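Local coordinates for protein 2''-aminoglycoside nucleotidyltransferase (Klebsiella pneumoniae, PDB 4WQK) that adenylates the 2''-hydroxyl group of kanamycin, gentamicin, tobramycin and related aminoglycosides with magnesium as cofactor, making bacteria resistant to these antibiotics, at residues T4-L9 and D44-T49; L9-L14 and V115-P120; D18-P23 and R55-A60. All blocks are in the same frame, centred on the assembly; numbering follows the deposited sequence.

Interaction 1: residues T4-L9 and D44-T49; sequences TTQVTL and DDIDLT. With MG (magnesium ion), chain B.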
loop_
_atom_site.group_PDB
_atom_site.type_symbol
_atom_site.label_atom_id
_atom_site.label_comp_id
_atom_site.label_asym_id
_atom_site.label_seq_id
_atom_site.Cartn_x
_atom_site.Cartn_y
_atom_site.Cartn_z
ATOM N N THR A 4 17.968 7.684 -5.698
ATOM C CA THR A 4 17.125 7.571 -4.516
ATOM C C THR A 4 15.881 8.420 -4.703
ATOM O O THR A 4 15.282 8.880 -3.744
ATOM C CB THR A 4 17.870 8.016 -3.257
ATOM O OG1 THR A 4 18.342 9.357 -3.450
ATOM C CG2 THR A 4 19.074 7.099 -3.018
ATOM N N THR A 5 15.516 8.636 -5.957
ATOM C CA THR A 5 14.375 9.468 -6.298
ATOM C C THR A 5 13.098 9.075 -5.551
ATOM O O THR A 5 12.438 9.945 -4.961
ATOM C CB THR A 5 14.144 9.436 -7.826
ATOM O OG1 THR A 5 15.303 9.957 -8.458
ATOM C CG2 THR A 5 12.938 10.287 -8.251
ATOM N N GLN A 6 12.719 7.793 -5.524
ATOM C CA GLN A 6 11.461 7.419 -4.885
ATOM C C GLN A 6 11.529 7.597 -3.373
ATOM O O GLN A 6 10.555 8.029 -2.771
ATOM C CB GLN A 6 11.046 5.967 -5.200
ATOM C CG GLN A 6 10.503 5.817 -6.584
ATOM C CD GLN A 6 10.129 4.385 -6.886
ATOM O OE1 GLN A 6 10.365 3.481 -6.077
ATOM N NE2 GLN A 6 9.575 4.165 -8.076
ATOM N N VAL A 7 12.670 7.267 -2.766
ATOM C CA VAL A 7 12.814 7.436 -1.309
ATOM C C VAL A 7 12.671 8.914 -0.958
ATOM O O VAL A 7 11.897 9.270 -0.049
ATOM C CB VAL A 7 14.162 6.902 -0.785
ATOM C CG1 VAL A 7 14.413 7.367 0.661
ATOM C CG2 VAL A 7 14.163 5.366 -0.818
ATOM N N THR A 8 13.332 9.777 -1.717
ATOM C CA THR A 8 13.274 11.211 -1.441
ATOM C C THR A 8 11.832 11.692 -1.606
ATOM O O THR A 8 11.316 12.464 -0.775
ATOM C CB THR A 8 14.205 11.988 -2.367
ATOM O OG1 THR A 8 15.560 11.593 -2.107
ATOM C CG2 THR A 8 14.073 13.471 -2.108
ATOM N N LEU A 9 11.119 11.187 -2.629
ATOM C CA LEU A 9 9.734 11.577 -2.843
ATOM C C LEU A 9 8.799 11.088 -1.747
ATOM O O LEU A 9 7.928 11.840 -1.277
ATOM C CB LEU A 9 9.259 11.078 -4.221
ATOM C CG LEU A 9 7.799 11.439 -4.514
ATOM C CD1 LEU A 9 7.598 12.955 -4.579
ATOM C CD2 LEU A 9 7.450 10.815 -5.871
ATOM N N ASP A 44 8.001 -0.097 -9.457
ATOM C CA ASP A 44 7.446 0.628 -10.594
ATOM C C ASP A 44 6.767 1.923 -10.152
ATOM O O ASP A 44 6.697 2.888 -10.920
ATOM C CB ASP A 44 6.414 -0.229 -11.351
ATOM C CG ASP A 44 7.039 -1.343 -12.178
ATOM O OD1 ASP A 44 8.278 -1.367 -12.394
ATOM O OD2 ASP A 44 6.247 -2.198 -12.636
ATOM N N ASP A 45 6.243 1.915 -8.935
ATOM C CA ASP A 45 5.539 3.081 -8.418
ATOM C C ASP A 45 5.476 3.049 -6.899
ATOM O O ASP A 45 6.025 2.139 -6.280
ATOM C CB ASP A 45 4.134 3.174 -9.021
ATOM C CG ASP A 45 3.246 2.009 -8.649
ATOM O OD1 ASP A 45 3.516 1.294 -7.669
ATOM O OD2 ASP A 45 2.259 1.791 -9.372
ATOM N N ILE A 46 4.844 4.062 -6.305
ATOM C CA ILE A 46 4.662 4.132 -4.873
ATOM C C ILE A 46 3.162 3.980 -4.601
ATOM O O ILE A 46 2.382 4.770 -5.098
ATOM C CB ILE A 46 5.131 5.469 -4.293
ATOM C CG1 ILE A 46 6.630 5.663 -4.559
ATOM C CG2 ILE A 46 4.908 5.543 -2.798
ATOM C CD1 ILE A 46 7.008 7.115 -4.585
ATOM N N ASP A 47 2.785 2.981 -3.814
ATOM C CA ASP A 47 1.372 2.788 -3.456
ATOM C C ASP A 47 1.076 3.444 -2.123
ATOM O O ASP A 47 1.818 3.262 -1.145
ATOM C CB ASP A 47 1.027 1.311 -3.407
ATOM C CG ASP A 47 1.240 0.641 -4.773
ATOM O OD1 ASP A 47 0.339 0.654 -5.620
ATOM O OD2 ASP A 47 2.333 0.130 -5.042
ATOM N N LEU A 48 -0.024 4.198 -2.081
ATOM C CA LEU A 48 -0.423 4.869 -0.845
ATOM C C LEU A 48 -1.858 4.569 -0.542
ATOM O O LEU A 48 -2.702 4.521 -1.443
ATOM C CB LEU A 48 -0.304 6.403 -0.959
ATOM C CG LEU A 48 1.089 6.950 -1.264
ATOM C CD1 LEU A 48 1.038 8.442 -1.592
ATOM C CD2 LEU A 48 2.022 6.712 -0.050
ATOM N N THR A 49 -2.137 4.419 0.751
ATOM C CA THR A 49 -3.501 4.299 1.235
ATOM C C THR A 49 -3.797 5.574 2.046
ATOM O O THR A 49 -3.019 5.957 2.914
ATOM C CB THR A 49 -3.666 3.050 2.096
ATOM O OG1 THR A 49 -3.370 1.882 1.311
ATOM C CG2 THR A 49 -5.106 2.947 2.582
HETATM MG MG MG B . 2.926 -0.436 -6.900
HETATM O O HOH W 1 4.962 -0.338 -5.803
HETATM O O HOH W 2 3.004 -2.550 -5.712
HETATM O O HOH W 3 1.545 -1.619 -6.938
HETATM O O HOH W 4 3.604 -1.372 -8.524
#
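The amide of Q6 stands over one face of the D44-D45 peptide, tilted about 55° from it. NE2 of Q6 lies 4.1 Å from D44 C and almost straight above the peptide plane, a packing distance, and no hydrogen bond crosses between 4-9 and 44-49. The rotation of the amide is fixed by outside partners: OE1 accepts from W30 NE1, while NE2 donates to H43 O and E84 OE1. With chi1 near -76° and an extended chain, Q6 carries this group from the helix to the D44-D45 peptide. The apolar half of the contact centres on I46, whose CD1 lies 3.9 Å from L9 CD2 and 4.2 Å from Q6 CG. I46 points its CB toward the helix, whereas the neighbouring D45 turns away from it. On that other side D45 OD1 and D47 OD2 each bind the magnesium ion at 2.0 Å, and four waters complete six ligands. One of them, water 1, also donates to D45 O at 2.7 Å. A second magnesium takes D87 together with these aspartates. Acidic residues alternating with a buried isoleucine form the Asp-x-Asp metal motif of the nucleotidyltransferase fold.

Interaction 2: residues L9-L14 and V115-P120; sequences LIHKIL and VIAGRP
A chi1 of -76° swings the imidazole of H11 off the helix, with CG opposite the carbonyl carbon, and a chi1 of -172° sends the extended chain of R119 back toward that helix, where the two side chains pass alongside one another, pointing roughly opposite ways. R119 belongs to a beta hairpin: I116 to R119 form a type I' turn, closed by I116 N to R119 O and R119 N to I116 O. The imidazole bonds to the turn itself. H11 NE2 donates to I116 O at 2.8 Å with an N-H...O angle of 148°; the oxygen lies near the ring plane, but the donor stands above the carbonyl plane. R119 N reaches the same oxygen from the opposite face, so two bonds grip it. Over one face of the imidazole, R119 CD makes a CH-pi contact, 4.0 Å from the ring centroid. Beyond it, L14 CB covers the centre of one guanidinium face, 3.5 Å from R119 CZ. I10 CG2 meets I116 CD1 at 4.1 Å at about a right angle. Helix 5-19 of the N-terminal domain thereby holds a hairpin of the C-terminal domain. The guanidinium has further fixings: NH1 donates to P120 O, NH2 has D18 as outside partner, and water 5 accepts from R119 NE at 2.8 Å while donating to H11 O, also at 2.8 Å.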
loop_
_atom_site.group_PDB
_atom_site.type_symbol
_atom_site.label_atom_id
_atom_site.label_comp_id
_atom_site.label_asym_id
_atom_site.label_seq_id
_atom_site.Cartn_x
_atom_site.Cartn_y
_atom_site.Cartn_z
ATOM N N LEU A 9 11.119 11.187 -2.629
ATOM C CA LEU A 9 9.734 11.577 -2.843
ATOM C C LEU A 9 8.799 11.088 -1.747
ATOM O O LEU A 9 7.928 11.840 -1.277
ATOM C CB LEU A 9 9.259 11.078 -4.221
ATOM C CG LEU A 9 7.799 11.439 -4.514
ATOM C CD1 LEU A 9 7.598 12.955 -4.579
ATOM C CD2 LEU A 9 7.450 10.815 -5.871
ATOM N N ILE A 10 8.945 9.837 -1.307
ATOM C CA ILE A 10 8.197 9.294 -0.188
ATOM C C ILE A 10 8.415 10.181 1.042
ATOM O O ILE A 10 7.441 10.548 1.729
ATOM C CB ILE A 10 8.606 7.828 0.120
ATOM C CG1 ILE A 10 8.078 6.910 -0.981
ATOM C CG2 ILE A 10 8.050 7.405 1.469
ATOM C CD1 ILE A 10 8.698 5.482 -0.942
ATOM N N HIS A 11 9.664 10.530 1.309
ATOM C CA HIS A 11 9.910 11.382 2.492
ATOM C C HIS A 11 9.231 12.749 2.315
ATOM O O HIS A 11 8.621 13.285 3.293
ATOM C CB HIS A 11 11.410 11.570 2.777
ATOM C CG HIS A 11 12.056 10.360 3.403
ATOM N ND1 HIS A 11 13.240 10.460 4.109
ATOM C CD2 HIS A 11 11.702 9.055 3.444
ATOM C CE1 HIS A 11 13.581 9.260 4.554
ATOM N NE2 HIS A 11 12.670 8.385 4.152
ATOM N N LYS A 12 9.307 13.344 1.132
ATOM C CA LYS A 12 8.606 14.632 0.932
ATOM C C LYS A 12 7.094 14.530 1.120
ATOM O O LYS A 12 6.487 15.423 1.736
ATOM C CB LYS A 12 8.870 15.205 -0.457
ATOM C CG LYS A 12 10.236 15.765 -0.663
ATOM C CD LYS A 12 10.423 16.296 -2.094
ATOM C CE LYS A 12 11.781 16.977 -2.231
ATOM N NZ LYS A 12 12.396 16.624 -3.534
ATOM N N ILE A 13 6.460 13.491 0.574
ATOM C CA ILE A 13 5.020 13.317 0.722
ATOM C C ILE A 13 4.652 13.158 2.189
ATOM O O ILE A 13 3.692 13.808 2.677
ATOM C CB ILE A 13 4.552 12.104 -0.081
ATOM C CG1 ILE A 13 4.686 12.410 -1.564
ATOM C CG2 ILE A 13 3.100 11.780 0.226
ATOM C CD1 ILE A 13 4.617 11.133 -2.429
ATOM N N LEU A 14 5.394 12.310 2.913
ATOM C CA LEU A 14 5.037 12.045 4.296
ATOM C C LEU A 14 5.314 13.272 5.154
ATOM O O LEU A 14 4.590 13.509 6.149
ATOM C CB LEU A 14 5.784 10.835 4.836
ATOM C CG LEU A 14 5.369 9.561 4.100
ATOM C CD1 LEU A 14 6.124 8.423 4.766
ATOM C CD2 LEU A 14 3.871 9.303 4.214
ATOM N N VAL A 115 10.163 1.197 8.262
ATOM C CA VAL A 115 11.211 2.218 8.241
ATOM C C VAL A 115 11.731 2.281 6.832
ATOM O O VAL A 115 11.971 1.236 6.224
ATOM C CB VAL A 115 12.400 1.915 9.196
ATOM C CG1 VAL A 115 13.468 3.025 9.115
ATOM C CG2 VAL A 115 11.971 1.699 10.631
ATOM N N ILE A 116 11.813 3.499 6.281
ATOM C CA ILE A 116 12.410 3.728 4.966
ATOM C C ILE A 116 13.540 4.757 5.126
ATOM O O ILE A 116 13.273 5.935 5.463
ATOM C CB ILE A 116 11.361 4.227 3.953
ATOM C CG1 ILE A 116 10.263 3.171 3.732
ATOM C CG2 ILE A 116 12.064 4.632 2.621
ATOM C CD1 ILE A 116 9.116 3.647 2.820
ATOM N N ALA A 117 14.791 4.342 4.919
ATOM C CA ALA A 117 15.944 5.228 5.015
ATOM C C ALA A 117 15.908 6.010 6.328
ATOM O O ALA A 117 16.069 7.237 6.361
ATOM C CB ALA A 117 16.004 6.175 3.827
ATOM N N GLY A 118 15.700 5.256 7.405
ATOM C CA GLY A 118 15.777 5.796 8.758
ATOM C C GLY A 118 14.531 6.460 9.274
ATOM O O GLY A 118 14.494 6.847 10.429
ATOM N N ARG A 119 13.525 6.579 8.425
ATOM C CA ARG A 119 12.294 7.291 8.782
ATOM C C ARG A 119 11.230 6.273 9.126
ATOM O O ARG A 119 10.863 5.448 8.271
ATOM C CB ARG A 119 11.768 8.119 7.601
ATOM C CG ARG A 119 10.594 9.027 8.007
ATOM C CD ARG A 119 9.821 9.442 6.793
ATOM N NE ARG A 119 9.023 10.657 6.999
ATOM C CZ ARG A 119 7.891 10.737 7.682
ATOM N NH1 ARG A 119 7.361 9.672 8.289
ATOM N NH2 ARG A 119 7.279 11.917 7.759
ATOM N N PRO A 120 10.669 6.342 10.330
ATOM C CA PRO A 120 9.493 5.487 10.586
ATOM C C PRO A 120 8.319 5.887 9.713
ATOM O O PRO A 120 8.071 7.092 9.461
ATOM C CB PRO A 120 9.186 5.727 12.069
ATOM C CG PRO A 120 10.510 6.250 12.632
ATOM C CD PRO A 120 11.018 7.157 11.498
HETATM O O HOH W 5 9.749 13.023 5.791
#

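Interaction 3: residues D18-P23 and R55-A60; sequences DERNLP and RGELEA
Two opposite charges face each other here without a salt bridge: R20 NH1 and E57 OE1 remain 4.7 Å apart, with a water between them. Water 6 accepts from R20 NH1 at 2.8 Å and donates to E57 OE1 at 2.5 Å. Chi1 of -67° and an extended chain bring the R20 guanidinium against helix 55-64. E57 O lies above one of its faces, off-centre, and A60 CB approaches obliquely to 3.6 Å from R20 NH2. L22 supplies the apolar part: its CD2 lies 4.2 Å from E57 CB and 4.1 Å from L58 N. R20 and L22 lie just past the end of helix 5-19, which is closed by a Schellman motif in which N21, with positive phi, is the C-prime residue and N21 N bonds to D18 O at 3.0 Å. R54 joins both sides, making a salt bridge with E57 OE2 and donating to the backbone oxygens of R20 and N21. The contact thus ties the turn after helix 5-19 to helix 55-64 in the N-terminal domain. With R54 paired directly and R20 through water, the E57 carboxylate probably stays ionised.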
loop_
_atom_site.group_PDB
_atom_site.type_symbol
_atom_site.label_atom_id
_atom_site.label_comp_id
_atom_site.label_asym_id
_atom_site.label_seq_id
_atom_site.Cartn_x
_atom_site.Cartn_y
_atom_site.Cartn_z
ATOM N N ASP A 18 2.429 14.742 7.418
ATOM C CA ASP A 18 2.591 14.937 8.855
ATOM C C ASP A 18 2.205 16.376 9.264
ATOM O O ASP A 18 1.598 16.602 10.308
ATOM C CB ASP A 18 4.032 14.654 9.294
ATOM C CG ASP A 18 4.377 13.129 9.368
ATOM O OD1 ASP A 18 3.499 12.267 9.125
ATOM O OD2 ASP A 18 5.560 12.855 9.777
ATOM N N GLU A 19 2.644 17.367 8.471
ATOM C CA GLU A 19 2.401 18.785 8.793
ATOM C C GLU A 19 0.882 19.055 8.823
ATOM O O GLU A 19 0.407 19.883 9.632
ATOM C CB GLU A 19 3.111 19.696 7.795
ATOM C CG GLU A 19 2.888 21.178 8.049
ATOM C CD GLU A 19 3.906 22.057 7.319
ATOM O OE1 GLU A 19 4.554 21.566 6.363
ATOM O OE2 GLU A 19 4.051 23.236 7.700
ATOM N N ARG A 20 0.154 18.349 7.968
ATOM C CA ARG A 20 -1.298 18.461 7.861
ATOM C C ARG A 20 -2.046 17.500 8.815
ATOM O O ARG A 20 -3.301 17.393 8.733
ATOM C CB ARG A 20 -1.732 18.184 6.411
ATOM C CG ARG A 20 -1.271 19.242 5.403
ATOM C CD ARG A 20 -1.527 18.765 3.963
ATOM N NE ARG A 20 -1.235 19.779 2.944
ATOM C CZ ARG A 20 -2.138 20.577 2.372
ATOM N NH1 ARG A 20 -3.425 20.506 2.709
ATOM N NH2 ARG A 20 -1.746 21.457 1.449
ATOM N N ASN A 21 -1.311 16.792 9.689
ATOM C CA ASN A 21 -1.936 15.774 10.536
ATOM C C ASN A 21 -2.762 14.761 9.742
ATOM O O ASN A 21 -3.853 14.334 10.192
ATOM C CB ASN A 21 -2.796 16.479 11.587
ATOM C CG ASN A 21 -2.022 17.544 12.310
ATOM O OD1 ASN A 21 -2.418 18.715 12.346
ATOM N ND2 ASN A 21 -0.878 17.154 12.858
ATOM N N LEU A 22 -2.234 14.375 8.576
ATOM C CA LEU A 22 -2.896 13.488 7.617
ATOM C C LEU A 22 -2.158 12.163 7.629
ATOM O O LEU A 22 -1.004 12.108 7.183
ATOM C CB LEU A 22 -2.864 14.087 6.219
ATOM C CG LEU A 22 -3.445 13.160 5.168
ATOM C CD1 LEU A 22 -4.967 13.100 5.351
ATOM C CD2 LEU A 22 -3.058 13.713 3.784
ATOM N N PRO A 23 -2.740 11.125 8.236
ATOM C CA PRO A 23 -2.033 9.829 8.177
ATOM C C PRO A 23 -2.094 9.245 6.757
ATOM O O PRO A 23 -3.107 9.370 6.072
ATOM C CB PRO A 23 -2.809 8.959 9.179
ATOM C CG PRO A 23 -4.242 9.506 9.069
ATOM C CD PRO A 23 -4.067 11.032 8.877
ATOM N N ARG A 55 -9.397 13.079 0.877
ATOM C CA ARG A 55 -8.730 12.994 -0.427
ATOM C C ARG A 55 -8.193 14.353 -0.911
ATOM O O ARG A 55 -7.057 14.428 -1.434
ATOM C CB ARG A 55 -9.667 12.400 -1.468
ATOM C CG ARG A 55 -9.029 12.422 -2.856
ATOM C CD ARG A 55 -9.702 11.484 -3.833
ATOM N NE ARG A 55 -9.323 11.884 -5.184
ATOM C CZ ARG A 55 -9.607 11.196 -6.285
ATOM N NH1 ARG A 55 -10.249 10.029 -6.214
ATOM N NH2 ARG A 55 -9.238 11.679 -7.464
ATOM N N GLY A 56 -8.961 15.425 -0.713
ATOM C CA GLY A 56 -8.543 16.732 -1.177
ATOM C C GLY A 56 -7.193 17.163 -0.602
ATOM O O GLY A 56 -6.423 17.889 -1.256
ATOM N N GLU A 57 -6.896 16.712 0.624
ATOM C CA GLU A 57 -5.641 17.096 1.263
ATOM C C GLU A 57 -4.494 16.353 0.610
ATOM O O GLU A 57 -3.411 16.928 0.440
ATOM C CB GLU A 57 -5.675 16.821 2.768
ATOM C CG GLU A 57 -6.762 17.664 3.483
ATOM C CD GLU A 57 -6.800 17.392 4.965
ATOM O OE1 GLU A 57 -5.719 17.543 5.589
ATOM O OE2 GLU A 57 -7.893 17.044 5.484
ATOM N N LEU A 58 -4.700 15.077 0.259
ATOM C CA LEU A 58 -3.649 14.366 -0.475
ATOM C C LEU A 58 -3.449 14.996 -1.852
ATOM O O LEU A 58 -2.297 15.187 -2.277
ATOM C CB LEU A 58 -3.970 12.878 -0.582
ATOM C CG LEU A 58 -2.949 12.077 -1.387
ATOM C CD1 LEU A 58 -1.564 12.181 -0.791
ATOM C CD2 LEU A 58 -3.397 10.589 -1.462
ATOM N N GLU A 59 -4.529 15.369 -2.522
ATOM C CA GLU A 59 -4.378 15.995 -3.832
ATOM C C GLU A 59 -3.606 17.324 -3.679
ATOM O O GLU A 59 -2.805 17.681 -4.533
ATOM C CB GLU A 59 -5.737 16.227 -4.515
ATOM C CG GLU A 59 -6.429 14.927 -4.957
ATOM C CD GLU A 59 -7.628 15.180 -5.880
ATOM O OE1 GLU A 59 -7.778 16.298 -6.436
ATOM O OE2 GLU A 59 -8.432 14.251 -6.102
ATOM N N ALA A 60 -3.836 18.036 -2.583
ATOM C CA ALA A 60 -3.122 19.292 -2.377
ATOM C C ALA A 60 -1.622 19.046 -2.182
ATOM O O ALA A 60 -0.805 19.846 -2.654
ATOM C CB ALA A 60 -3.717 20.062 -1.175
HETATM O O HOH W 6 -4.705 19.811 5.070
#

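In the fold
Helix 5-19, with the turn that ends it, runs through all three contacts. From the N terminus, its first turn meets residues 44-46, leading into the strand, in interaction 1, closing a loop of 34 residues. Its middle meets the hairpin in interaction 2, bridging 100 residues and the two domains. The turn after the helix meets helix 55-64 in interaction 3, spanning 31 residues. Interaction 1 crosses both others along the chain, and the loop of interaction 3 falls within that of interaction 2. Interactions 1 and 2 share L9 and pack together, with V7 CG1 3.7 Å from A117 CB. Interactions 2 and 3 are joined by the 2.8 Å salt bridge of D18 OD2 to R119 NH2.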